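Local coordinates for protein guanine deaminase (Escherichia coli, PDB 6OHC) that catalyses the zinc-dependent hydrolytic deamination of guanine to xanthine and ammonia, the first step of guanine degradation, at residues B[14-19]-B[71-76]; B[67-72]-B[388-393]; B[142-147]-B[178-183]; B[155-160]-B[200-205]. All coordinates share one frame; numbering follows the deposited sequence.

Contacts 1 and 2 share Gly-71 and Lys-72 and belong to the β-sandwich part of the chain, where backbone bonds from Leu-73 and Val-75 to Met-391 and Val-389 join them directly; contacts 3 and 4 lie in the barrel and both use helix 146-158, one at each end. Contacts 1 and 3 are buried, 2 and 4 only partly. Their chemistry follows place: contact 1 is parallel strand pairing with apolar packing, contact 2 packs apolar groups beside a wet charged rim, contact 3 fits a valine between a leucine and a tethered carboxylate near the probable substrate pocket, and contact 4 joins a helix end to a strand start through an arginine. The centres of contacts 1 and 3 are about 41 Å apart.

Contact 1 of 4, residues B[14-19]-B[71-76]; sequences SFIDVT and GKLIVP
Strands 14-18 and 73-76 run parallel, pairing Ser-14 with Leu-73 and Phe-15 with Ile-74; Ile-74 N donates to Ser-14 O at 2.8 Å, and Ile-74 O accepts from Ile-16 N at 3.2 Å, so one residue makes both backbone bonds. On one face, Phe-15 and Ile-74 lie side by side and point the same way. With its CG anti to the carbonyl carbon (chi1 -63°), the Phe-15 ring lies along Ile-74: CD1 of Ile-74 sits over the ring face, 4.0 Å from its centroid, in a CH-pi contact, while Ile-74 CG2 reaches Phe-15 CE2 at 3.4 Å. The same ring meets Phe-50 and Phe-380 in edge-to-face fashion. A serine here would probably take the aromatic face from Ile-74 CD1, cost Phe-50 and Phe-380 their edge-to-face mate and open a gap in this apolar layer. On the other face, Leu-73 divides its branches, CD1 against Ser-14 CB at 3.6 Å and CD2 against Ile-16 CG2 at 3.5 Å. Pro-76 CD finishes the contact, 3.4 Å from Ile-16 O. Strand 32-35 on the far edge of 14-18 and strand 388-391 beyond 73-76 extend the pairing into the β-sandwich domain that amidohydrolases carry beside their TIM barrel.

Contact 2 of 4, residues B[67-72]-B[388-393]; sequences RDYRGK and FVVMEP
Val-390 fills the angle between Tyr-69 and Lys-72, and its two methyl groups carry the close-packed half of the contact. CG2 lies over one face of the Tyr-69 ring, 3.8 Å from the centroid and 16° off the normal, a CH-pi contact in which valine and tyrosine side chains meet at about a right angle. The other branch, CG1, stands anti to the backbone N (chi1 -179°), which carries it to Lys-72 CB at 3.6 Å; Met-391 O comes to 3.2 Å from the same Lys-72 CB. Tyr-69 OH is hydrogen-bonded to Tyr-429 OH. Toward solvent the fit slackens. The bend at chi2 (-133°) brings Lys-72 CE to 3.8 Å from Glu-392 CB, and the one at chi4 sets NZ 5.0 Å from Glu-392 OE1, too far for a salt bridge, though the opposite charges probably attract. A water lies near Lys-72 NZ and Glu-392 OE2, both of its bonds weak, and the ammonium also makes a cation-pi contact with Tyr-426. On the exposed edge, Arg-70 grips the Asp-68 carboxylate side-on with NE and NH2, and Asp-68 OD1 also takes Arg-70 N in an Asx turn. Between strands 67-70 and 73-84, the chain from Tyr-69 to Lys-72 makes a type II β-turn with Gly-71 at its third position, the corner by which it passes from one sheet of the amidohydrolase β-sandwich to the next.

Contact 3 of 4, residues B[142-147]-B[178-183]; sequences GTVHPQ and LLDTAE
Asp-180, whose CB rests 3.9 Å from Val-144 CG2, has its carboxylate gripped by several groups: OD1 takes Gln-218 NE2 and, weakly, Met-170 N, while OD2 forms a salt bridge with Lys-167. The buried charge is thus probably balanced by Lys-167, and its aliphatic shoulder is left to pack on valine. Val-144 carries most of the contact. CG2, trans to the backbone N, lies 3.5 Å from Leu-178 O; CG1 (chi1 68°), lodged between N and the carbonyl carbon, meets Leu-178 CG at 3.9 Å. That same CG1 also stands 3.6 Å above the centre of the His-145 ring, so the one methyl touches both leucine and imidazole. Leu-178 CD1 closes the group, 4.1 Å from His-145 CE1. An alanine in place of Val-144 is likely to leave a gap beside Leu-178 and let the imidazole turn more freely. Within 142-147, Thr-143 OG1 donates to His-145 O at 2.7 Å, in the carbonyl plane on a lone pair, bracing the turn into helix 146-158. Both segments follow barrel strands on the catalytic face of a TIM barrel; Leu-178 comes within about 4 Å, side chain to side chain, of Arg-209, which probably binds the substrate.

Contact 4 of 4, residues B[155-160]-B[200-205]; sequences AASHIN and GRLLYA
Arg-201 reaches across to Asn-160, the C-prime residue of the Schellman motif that ends helix 146-158, at the end of the TIM barrel remote from the zinc. Its chain can be followed outward. CB lies 3.7 Å from Asn-160 OD1, and CG comes to 3.5 Å from the same oxygen. CD then slides past the amide, 3.3 Å from Asn-160 ND2, before a bend at chi3 (69°) swings the guanidinium toward the backbone. NE and CZ pass by Asn-160 O on the way to NH1, which donates to that oxygen at 2.8 Å, in the carbonyl plane but 25° out of the guanidinium's own plane. The remaining tip, NH2, makes salt bridges with Asp-387 and Glu-385, so the head is held from more than one direction and its rotation is probably fixed. Amide and guanidinium planes stand 82° apart. Asn-160 is placed for this by its positive phi and by a CG that lies anti to the backbone N; its ND2 is bonded to Asp-431, while OD1 receives a weak bond from Arg-201 N. Gly-200 comes close here with a CA that leaves room: a CB at its site would clash with Asn-160 OD1. Leu-202, next along toward strand 203-208, packs against the last turn of the helix, where CD1 leans on Ser-157 and CD2 lies 3.9 Å from Ala-156 CB.

Contact 1 of 4, residues B[14-19]-B[71-76]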
loop_
_atom_site.group_PDB
_atom_site.type_symbol
_atom_site.label_atom_id
_atom_site.label_comp_id
_atom_site.label_asym_id
_atom_site.label_seq_id
_atom_site.Cartn_x
_atom_site.Cartn_y
_atom_site.Cartn_z
ATOM N N SER B 14 -14.089 -11.064 20.972
ATOM C CA SER B 14 -14.435 -11.862 19.778
ATOM C C SER B 14 -13.159 -12.468 19.226
ATOM O O SER B 14 -12.207 -11.707 19.065
ATOM C CB SER B 14 -15.172 -11.018 18.730
ATOM O OG SER B 14 -16.342 -10.425 19.304
ATOM N N PHE B 15 -13.146 -13.756 18.948
ATOM C CA PHE B 15 -11.918 -14.467 18.517
ATOM C C PHE B 15 -12.147 -15.045 17.129
ATOM O O PHE B 15 -13.260 -15.505 16.832
ATOM C CB PHE B 15 -11.504 -15.578 19.512
ATOM C CG PHE B 15 -11.140 -15.101 20.897
ATOM C CD1 PHE B 15 -12.133 -14.758 21.829
ATOM C CD2 PHE B 15 -9.804 -15.018 21.284
ATOM C CE1 PHE B 15 -11.777 -14.297 23.098
ATOM C CE2 PHE B 15 -9.461 -14.560 22.551
ATOM C CZ PHE B 15 -10.428 -14.214 23.472
ATOM N N ILE B 16 -11.091 -15.083 16.323
ATOM C CA ILE B 16 -11.055 -15.859 15.052
ATOM C C ILE B 16 -9.711 -16.571 14.975
ATOM O O ILE B 16 -8.669 -15.963 15.312
ATOM C CB ILE B 16 -11.426 -15.044 13.803
ATOM C CG1 ILE B 16 -10.614 -15.463 12.591
ATOM C CG2 ILE B 16 -11.330 -13.540 14.015
ATOM C CD1 ILE B 16 -11.401 -16.126 11.586
ATOM N N ASP B 17 -9.762 -17.840 14.607
ATOM C CA ASP B 17 -8.563 -18.666 14.304
ATOM C C ASP B 17 -8.953 -19.763 13.317
ATOM O O ASP B 17 -10.158 -19.970 13.066
ATOM C CB ASP B 17 -7.948 -19.239 15.579
ATOM C CG ASP B 17 -8.807 -20.272 16.320
ATOM O OD1 ASP B 17 -10.041 -20.263 16.129
ATOM O OD2 ASP B 17 -8.219 -21.058 17.106
ATOM N N VAL B 18 -7.952 -20.362 12.705
ATOM C CA VAL B 18 -8.073 -21.568 11.874
ATOM C C VAL B 18 -7.566 -22.734 12.743
ATOM O O VAL B 18 -6.456 -22.645 13.305
ATOM C CB VAL B 18 -7.330 -21.422 10.534
ATOM C CG1 VAL B 18 -7.542 -22.638 9.640
ATOM C CG2 VAL B 18 -7.783 -20.179 9.799
ATOM N N THR B 19 -8.389 -23.776 12.859
ATOM C CA THR B 19 -8.274 -24.805 13.917
ATOM C C THR B 19 -7.407 -25.943 13.426
ATOM O O THR B 19 -7.035 -26.708 14.274
ATOM C CB THR B 19 -9.654 -25.305 14.364
ATOM O OG1 THR B 19 -10.315 -25.709 13.165
ATOM C CG2 THR B 19 -10.407 -24.226 15.103
ATOM N N GLY B 71 -15.736 -5.559 21.596
ATOM C CA GLY B 71 -15.647 -4.515 20.563
ATOM C C GLY B 71 -14.412 -4.702 19.702
ATOM O O GLY B 71 -14.385 -4.132 18.614
ATOM N N LYS B 72 -13.433 -5.485 20.167
ATOM C CA LYS B 72 -12.200 -5.775 19.411
ATOM C C LYS B 72 -12.256 -7.188 18.873
ATOM O O LYS B 72 -13.044 -7.998 19.401
ATOM C CB LYS B 72 -10.991 -5.495 20.303
ATOM C CG LYS B 72 -11.058 -4.079 20.852
ATOM C CD LYS B 72 -9.836 -3.267 20.775
ATOM C CE LYS B 72 -10.114 -1.785 20.872
ATOM N NZ LYS B 72 -10.891 -1.459 22.074
ATOM N N LEU B 73 -11.437 -7.453 17.855
ATOM C CA LEU B 73 -11.223 -8.810 17.338
ATOM C C LEU B 73 -9.861 -9.331 17.813
ATOM O O LEU B 73 -8.898 -8.592 17.723
ATOM C CB LEU B 73 -11.326 -8.777 15.824
ATOM C CG LEU B 73 -12.004 -10.027 15.277
ATOM C CD1 LEU B 73 -13.470 -10.054 15.677
ATOM C CD2 LEU B 73 -11.890 -10.088 13.773
ATOM N N ILE B 74 -9.786 -10.570 18.321
ATOM C CA ILE B 74 -8.544 -11.175 18.867
ATOM C C ILE B 74 -8.144 -12.308 17.931
ATOM O O ILE B 74 -8.976 -13.164 17.656
ATOM C CB ILE B 74 -8.770 -11.629 20.305
ATOM C CG1 ILE B 74 -9.296 -10.472 21.157
ATOM C CG2 ILE B 74 -7.516 -12.265 20.890
ATOM C CD1 ILE B 74 -9.622 -10.849 22.599
ATOM N N VAL B 75 -6.929 -12.251 17.407
ATOM C CA VAL B 75 -6.406 -13.232 16.425
ATOM C C VAL B 75 -5.060 -13.754 16.920
ATOM O O VAL B 75 -4.414 -13.175 17.783
ATOM C CB VAL B 75 -6.290 -12.564 15.045
ATOM C CG1 VAL B 75 -7.625 -12.026 14.593
ATOM C CG2 VAL B 75 -5.228 -11.447 15.034
ATOM N N PRO B 76 -4.588 -14.885 16.399
ATOM C CA PRO B 76 -3.257 -15.371 16.734
ATOM C C PRO B 76 -2.227 -14.414 16.129
ATOM O O PRO B 76 -2.553 -13.711 15.176
ATOM C CB PRO B 76 -3.155 -16.739 16.073
ATOM C CG PRO B 76 -4.601 -17.072 15.604
ATOM C CD PRO B 76 -5.319 -15.754 15.472
#

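Contact 2 of 4, residues B[67-72]-B[388-393]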
loop_
_atom_site.group_PDB
_atom_site.type_symbol
_atom_site.label_atom_id
_atom_site.label_comp_id
_atom_site.label_asym_id
_atom_site.label_seq_id
_atom_site.Cartn_x
_atom_site.Cartn_y
_atom_site.Cartn_z
ATOM N N ARG B 67 -9.548 -9.281 31.427
ATOM C CA ARG B 67 -9.094 -8.277 30.430
ATOM C C ARG B 67 -10.166 -8.192 29.351
ATOM O O ARG B 67 -10.314 -9.177 28.573
ATOM C CB ARG B 67 -7.736 -8.677 29.880
ATOM C CG ARG B 67 -6.666 -8.732 30.953
ATOM C CD ARG B 67 -5.719 -9.878 30.671
ATOM N NE ARG B 67 -4.872 -10.144 31.810
ATOM C CZ ARG B 67 -3.661 -9.642 31.979
ATOM N NH1 ARG B 67 -3.162 -8.802 31.074
ATOM N NH2 ARG B 67 -2.981 -9.944 33.074
ATOM N N ASP B 68 -10.965 -7.130 29.386
ATOM C CA ASP B 68 -12.248 -7.062 28.619
ATOM C C ASP B 68 -11.967 -6.318 27.311
ATOM O O ASP B 68 -11.732 -5.090 27.396
ATOM C CB ASP B 68 -13.357 -6.407 29.460
ATOM C CG ASP B 68 -14.719 -6.378 28.802
ATOM O OD1 ASP B 68 -14.881 -6.859 27.593
ATOM O OD2 ASP B 68 -15.626 -5.836 29.465
ATOM N N TYR B 69 -11.939 -7.040 26.181
ATOM C CA TYR B 69 -11.663 -6.472 24.829
ATOM C C TYR B 69 -12.904 -6.617 23.954
ATOM O O TYR B 69 -12.760 -6.712 22.751
ATOM C CB TYR B 69 -10.461 -7.174 24.178
ATOM C CG TYR B 69 -9.156 -7.021 24.933
ATOM C CD1 TYR B 69 -8.643 -5.757 25.181
ATOM C CD2 TYR B 69 -8.433 -8.118 25.367
ATOM C CE1 TYR B 69 -7.425 -5.590 25.814
ATOM C CE2 TYR B 69 -7.232 -7.980 26.037
ATOM C CZ TYR B 69 -6.740 -6.712 26.297
ATOM O OH TYR B 69 -5.553 -6.519 26.949
ATOM N N ARG B 70 -14.098 -6.654 24.541
ATOM C CA ARG B 70 -15.370 -6.601 23.763
ATOM C C ARG B 70 -15.373 -5.372 22.857
ATOM O O ARG B 70 -14.966 -4.329 23.314
ATOM C CB ARG B 70 -16.580 -6.678 24.682
ATOM C CG ARG B 70 -16.817 -8.135 25.077
ATOM C CD ARG B 70 -17.866 -8.328 26.118
ATOM N NE ARG B 70 -17.568 -7.559 27.318
ATOM C CZ ARG B 70 -18.468 -7.323 28.254
ATOM N NH1 ARG B 70 -19.698 -7.791 28.097
ATOM N NH2 ARG B 70 -18.144 -6.617 29.319
ATOM N N GLY B 71 -15.736 -5.559 21.596
ATOM C CA GLY B 71 -15.647 -4.515 20.563
ATOM C C GLY B 71 -14.412 -4.702 19.702
ATOM O O GLY B 71 -14.385 -4.132 18.614
ATOM N N LYS B 72 -13.433 -5.485 20.167
ATOM C CA LYS B 72 -12.200 -5.775 19.411
ATOM C C LYS B 72 -12.256 -7.188 18.873
ATOM O O LYS B 72 -13.044 -7.998 19.401
ATOM C CB LYS B 72 -10.991 -5.495 20.303
ATOM C CG LYS B 72 -11.058 -4.079 20.852
ATOM C CD LYS B 72 -9.836 -3.267 20.775
ATOM C CE LYS B 72 -10.114 -1.785 20.872
ATOM N NZ LYS B 72 -10.891 -1.459 22.074
ATOM N N PHE B 388 -0.813 -13.612 20.783
ATOM C CA PHE B 388 -2.037 -13.133 20.089
ATOM C C PHE B 388 -2.065 -11.605 20.037
ATOM O O PHE B 388 -1.288 -10.927 20.752
ATOM C CB PHE B 388 -3.295 -13.687 20.779
ATOM C CG PHE B 388 -3.467 -13.366 22.239
ATOM C CD1 PHE B 388 -2.846 -14.147 23.216
ATOM C CD2 PHE B 388 -4.240 -12.287 22.645
ATOM C CE1 PHE B 388 -2.981 -13.838 24.567
ATOM C CE2 PHE B 388 -4.398 -12.007 23.998
ATOM C CZ PHE B 388 -3.769 -12.784 24.966
ATOM N N VAL B 389 -2.971 -11.100 19.186
ATOM C CA VAL B 389 -3.108 -9.665 18.876
ATOM C C VAL B 389 -4.560 -9.247 19.123
ATOM O O VAL B 389 -5.480 -9.872 18.581
ATOM C CB VAL B 389 -2.696 -9.432 17.418
ATOM C CG1 VAL B 389 -2.834 -7.995 16.971
ATOM C CG2 VAL B 389 -1.291 -9.919 17.157
ATOM N N VAL B 390 -4.760 -8.187 19.896
ATOM C CA VAL B 390 -6.085 -7.535 19.998
ATOM C C VAL B 390 -6.139 -6.483 18.893
ATOM O O VAL B 390 -5.278 -5.567 18.864
ATOM C CB VAL B 390 -6.343 -6.957 21.389
ATOM C CG1 VAL B 390 -7.721 -6.323 21.464
ATOM C CG2 VAL B 390 -6.194 -8.045 22.429
ATOM N N MET B 391 -7.115 -6.651 17.999
ATOM C CA MET B 391 -7.269 -5.829 16.788
ATOM C C MET B 391 -8.531 -4.974 16.923
ATOM O O MET B 391 -9.550 -5.465 17.428
ATOM C CB MET B 391 -7.347 -6.724 15.556
ATOM C CG MET B 391 -5.995 -7.288 15.157
ATOM S SD MET B 391 -6.132 -8.145 13.632
ATOM C CE MET B 391 -5.822 -6.751 12.545
ATOM N N GLU B 392 -8.410 -3.696 16.581
ATOM C CA GLU B 392 -9.525 -2.761 16.403
ATOM C C GLU B 392 -9.617 -2.500 14.914
ATOM O O GLU B 392 -8.999 -1.582 14.410
ATOM C CB GLU B 392 -9.222 -1.457 17.142
ATOM C CG GLU B 392 -10.357 -0.431 17.093
ATOM C CD GLU B 392 -9.923 0.820 17.810
ATOM O OE1 GLU B 392 -8.755 0.875 18.172
ATOM O OE2 GLU B 392 -10.743 1.758 17.922
ATOM N N PRO B 393 -10.369 -3.295 14.154
ATOM C CA PRO B 393 -10.519 -3.065 12.724
ATOM C C PRO B 393 -11.350 -1.814 12.407
ATOM O O PRO B 393 -11.431 -1.469 11.216
ATOM C CB PRO B 393 -11.251 -4.350 12.279
ATOM C CG PRO B 393 -12.108 -4.684 13.456
ATOM C CD PRO B 393 -11.202 -4.400 14.635
HETATM O O HOH W 1 -11.834 1.245 20.163
#

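Contact 3 of 4, residues B[142-147]-B[178-183]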
loop_
_atom_site.group_PDB
_atom_site.type_symbol
_atom_site.label_atom_id
_atom_site.label_comp_id
_atom_site.label_asym_id
_atom_site.label_seq_id
_atom_site.Cartn_x
_atom_site.Cartn_y
_atom_site.Cartn_z
ATOM N N GLY B 142 19.841 -11.827 9.995
ATOM C CA GLY B 142 20.659 -10.953 10.841
ATOM C C GLY B 142 21.687 -10.187 10.049
ATOM O O GLY B 142 21.443 -9.899 8.915
ATOM N N THR B 143 22.841 -9.960 10.668
ATOM C CA THR B 143 24.015 -9.283 10.078
ATOM C C THR B 143 25.046 -10.363 9.773
ATOM O O THR B 143 24.876 -11.467 10.277
ATOM C CB THR B 143 24.481 -8.238 11.096
ATOM O OG1 THR B 143 24.551 -8.847 12.401
ATOM C CG2 THR B 143 23.531 -7.049 11.106
ATOM N N VAL B 144 26.055 -10.042 8.960
ATOM C CA VAL B 144 27.315 -10.821 8.817
ATOM C C VAL B 144 28.037 -10.826 10.190
ATOM O O VAL B 144 28.644 -11.862 10.544
ATOM C CB VAL B 144 28.185 -10.227 7.699
ATOM C CG1 VAL B 144 28.711 -8.837 8.099
ATOM C CG2 VAL B 144 29.367 -11.168 7.390
ATOM N N HIS B 145 27.960 -9.729 10.952
ATOM C CA HIS B 145 28.581 -9.550 12.297
ATOM C C HIS B 145 27.823 -10.356 13.350
ATOM O O HIS B 145 26.637 -10.140 13.555
ATOM C CB HIS B 145 28.620 -8.066 12.712
ATOM C CG HIS B 145 29.189 -7.160 11.664
ATOM N ND1 HIS B 145 28.391 -6.372 10.825
ATOM C CD2 HIS B 145 30.478 -6.936 11.309
ATOM C CE1 HIS B 145 29.171 -5.750 9.970
ATOM N NE2 HIS B 145 30.464 -6.095 10.238
ATOM N N PRO B 146 28.480 -11.302 14.056
ATOM C CA PRO B 146 27.807 -12.122 15.070
ATOM C C PRO B 146 27.403 -11.370 16.349
ATOM O O PRO B 146 26.438 -11.773 16.941
ATOM C CB PRO B 146 28.835 -13.210 15.426
ATOM C CG PRO B 146 30.180 -12.584 15.073
ATOM C CD PRO B 146 29.908 -11.628 13.913
ATOM N N GLN B 147 28.118 -10.315 16.747
ATOM C CA GLN B 147 27.736 -9.525 17.959
ATOM C C GLN B 147 26.382 -8.837 17.716
ATOM O O GLN B 147 25.673 -8.597 18.697
ATOM C CB GLN B 147 28.855 -8.583 18.395
ATOM C CG GLN B 147 30.091 -9.362 18.868
ATOM C CD GLN B 147 31.309 -8.519 19.166
ATOM O OE1 GLN B 147 32.317 -8.578 18.454
ATOM N NE2 GLN B 147 31.240 -7.745 20.243
ATOM N N LEU B 178 32.008 -6.021 4.615
ATOM C CA LEU B 178 30.886 -6.939 4.935
ATOM C C LEU B 178 31.216 -8.408 4.623
ATOM O O LEU B 178 30.271 -9.197 4.647
ATOM C CB LEU B 178 29.661 -6.515 4.120
ATOM C CG LEU B 178 28.335 -6.624 4.859
ATOM C CD1 LEU B 178 28.248 -5.543 5.945
ATOM C CD2 LEU B 178 27.214 -6.487 3.846
ATOM N N LEU B 179 32.448 -8.764 4.263
ATOM C CA LEU B 179 32.800 -10.181 3.984
ATOM C C LEU B 179 33.140 -10.906 5.297
ATOM O O LEU B 179 33.758 -10.308 6.144
ATOM C CB LEU B 179 33.991 -10.258 3.024
ATOM C CG LEU B 179 33.743 -9.757 1.607
ATOM C CD1 LEU B 179 34.888 -10.209 0.715
ATOM C CD2 LEU B 179 32.420 -10.233 1.052
ATOM N N ASP B 180 32.730 -12.166 5.438
ATOM C CA ASP B 180 33.309 -13.104 6.426
ATOM C C ASP B 180 34.271 -14.016 5.631
ATOM O O ASP B 180 34.579 -13.661 4.459
ATOM C CB ASP B 180 32.210 -13.793 7.246
ATOM C CG ASP B 180 31.251 -14.664 6.438
ATOM O OD1 ASP B 180 31.576 -14.988 5.295
ATOM O OD2 ASP B 180 30.170 -15.012 6.973
ATOM N N THR B 181 34.734 -15.131 6.225
ATOM C CA THR B 181 35.431 -16.223 5.490
ATOM C C THR B 181 34.630 -17.516 5.703
ATOM O O THR B 181 33.837 -17.558 6.633
ATOM C CB THR B 181 36.905 -16.271 5.938
ATOM O OG1 THR B 181 36.895 -16.572 7.329
ATOM C CG2 THR B 181 37.596 -14.959 5.664
ATOM N N ALA B 182 34.809 -18.522 4.861
ATOM C CA ALA B 182 34.215 -19.866 5.054
ATOM C C ALA B 182 34.416 -20.299 6.515
ATOM O O ALA B 182 33.433 -20.619 7.195
ATOM C CB ALA B 182 34.842 -20.840 4.084
ATOM N N GLU B 183 35.655 -20.231 7.024
ATOM C CA GLU B 183 35.993 -20.750 8.373
ATOM C C GLU B 183 35.363 -19.886 9.465
ATOM O O GLU B 183 34.773 -20.483 10.394
ATOM C CB GLU B 183 37.507 -20.895 8.556
ATOM C CG GLU B 183 38.035 -21.999 7.652
ATOM C CD GLU B 183 39.490 -22.359 7.866
ATOM O OE1 GLU B 183 39.960 -22.119 8.995
ATOM O OE2 GLU B 183 40.158 -22.870 6.901
#

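Contact 4 of 4, residues B[155-160]-B[200-205]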
loop_
_atom_site.group_PDB
_atom_site.type_symbol
_atom_site.label_atom_id
_atom_site.label_comp_id
_atom_site.label_asym_id
_atom_site.label_seq_id
_atom_site.Cartn_x
_atom_site.Cartn_y
_atom_site.Cartn_z
ATOM N N ALA B 155 17.383 -9.033 22.582
ATOM C CA ALA B 155 16.157 -8.219 22.606
ATOM C C ALA B 155 14.953 -9.165 22.601
ATOM O O ALA B 155 14.082 -8.996 23.461
ATOM C CB ALA B 155 16.164 -7.257 21.451
ATOM N N ALA B 156 14.922 -10.138 21.692
ATOM C CA ALA B 156 13.819 -11.107 21.552
ATOM C C ALA B 156 13.690 -11.931 22.832
ATOM O O ALA B 156 12.548 -12.203 23.260
ATOM C CB ALA B 156 14.071 -12.009 20.375
ATOM N N SER B 157 14.836 -12.319 23.406
ATOM C CA SER B 157 14.918 -13.152 24.631
ATOM C C SER B 157 14.252 -12.434 25.792
ATOM O O SER B 157 13.628 -13.079 26.607
ATOM C CB SER B 157 16.344 -13.492 24.997
ATOM O OG SER B 157 16.329 -14.724 25.691
ATOM N N HIS B 158 14.387 -11.121 25.888
ATOM C CA HIS B 158 13.896 -10.383 27.072
ATOM C C HIS B 158 12.377 -10.587 27.222
ATOM O O HIS B 158 11.932 -10.580 28.343
ATOM C CB HIS B 158 14.321 -8.924 26.942
ATOM C CG HIS B 158 14.001 -8.095 28.135
ATOM N ND1 HIS B 158 14.477 -8.409 29.423
ATOM C CD2 HIS B 158 13.246 -6.981 28.251
ATOM C CE1 HIS B 158 14.011 -7.510 30.284
ATOM N NE2 HIS B 158 13.266 -6.610 29.582
ATOM N N ILE B 159 11.600 -10.766 26.144
ATOM C CA ILE B 159 10.110 -10.897 26.223
ATOM C C ILE B 159 9.706 -12.344 25.928
ATOM O O ILE B 159 8.520 -12.608 25.823
ATOM C CB ILE B 159 9.421 -9.919 25.238
ATOM C CG1 ILE B 159 9.838 -10.182 23.784
ATOM C CG2 ILE B 159 9.642 -8.456 25.656
ATOM C CD1 ILE B 159 9.140 -9.305 22.785
ATOM N N ASN B 160 10.695 -13.242 25.840
ATOM C CA ASN B 160 10.570 -14.691 25.518
ATOM C C ASN B 160 9.751 -14.884 24.223
ATOM O O ASN B 160 8.782 -15.689 24.205
ATOM C CB ASN B 160 10.019 -15.495 26.686
ATOM C CG ASN B 160 10.097 -16.990 26.437
ATOM O OD1 ASN B 160 10.985 -17.457 25.721
ATOM N ND2 ASN B 160 9.143 -17.728 26.964
ATOM N N GLY B 200 15.184 -20.802 25.510
ATOM C CA GLY B 200 13.749 -20.460 25.608
ATOM C C GLY B 200 13.036 -20.828 24.331
ATOM O O GLY B 200 13.179 -21.965 23.888
ATOM N N ARG B 201 12.325 -19.879 23.715
ATOM C CA ARG B 201 11.541 -20.110 22.482
ATOM C C ARG B 201 12.357 -19.650 21.257
ATOM O O ARG B 201 11.802 -19.671 20.104
ATOM C CB ARG B 201 10.191 -19.387 22.612
ATOM C CG ARG B 201 9.320 -19.891 23.757
ATOM C CD ARG B 201 8.177 -18.937 24.056
ATOM N NE ARG B 201 7.240 -18.975 22.954
ATOM C CZ ARG B 201 6.488 -17.964 22.497
ATOM N NH1 ARG B 201 6.522 -16.757 23.039
ATOM N NH2 ARG B 201 5.677 -18.202 21.490
ATOM N N LEU B 202 13.618 -19.275 21.440
ATOM C CA LEU B 202 14.520 -18.869 20.323
ATOM C C LEU B 202 14.969 -20.088 19.510
ATOM O O LEU B 202 14.996 -21.165 20.057
ATOM C CB LEU B 202 15.694 -18.068 20.884
ATOM C CG LEU B 202 15.295 -16.801 21.602
ATOM C CD1 LEU B 202 16.519 -16.134 22.219
ATOM C CD2 LEU B 202 14.631 -15.864 20.624
ATOM N N LEU B 203 15.211 -19.880 18.212
ATOM C CA LEU B 203 15.620 -20.907 17.221
ATOM C C LEU B 203 16.626 -20.289 16.248
ATOM O O LEU B 203 16.514 -19.084 15.928
ATOM C CB LEU B 203 14.370 -21.421 16.522
ATOM C CG LEU B 203 13.383 -22.155 17.433
ATOM C CD1 LEU B 203 12.038 -22.304 16.746
ATOM C CD2 LEU B 203 13.945 -23.499 17.907
ATOM N N TYR B 204 17.625 -21.064 15.841
ATOM C CA TYR B 204 18.708 -20.618 14.926
ATOM C C TYR B 204 18.401 -21.082 13.502
ATOM O O TYR B 204 17.920 -22.222 13.271
ATOM C CB TYR B 204 20.086 -21.134 15.371
ATOM C CG TYR B 204 21.197 -20.436 14.640
ATOM C CD1 TYR B 204 21.597 -20.892 13.391
ATOM C CD2 TYR B 204 21.773 -19.273 15.138
ATOM C CE1 TYR B 204 22.595 -20.237 12.678
ATOM C CE2 TYR B 204 22.756 -18.609 14.429
ATOM C CZ TYR B 204 23.167 -19.081 13.192
ATOM O OH TYR B 204 24.098 -18.402 12.461
ATOM N N ALA B 205 18.712 -20.233 12.541
ATOM C CA ALA B 205 18.645 -20.620 11.120
ATOM C C ALA B 205 20.040 -20.420 10.528
ATOM O O ALA B 205 20.636 -19.335 10.697
ATOM C CB ALA B 205 17.593 -19.797 10.376
HETATM O O HOH W 2 12.533 -16.648 23.886
#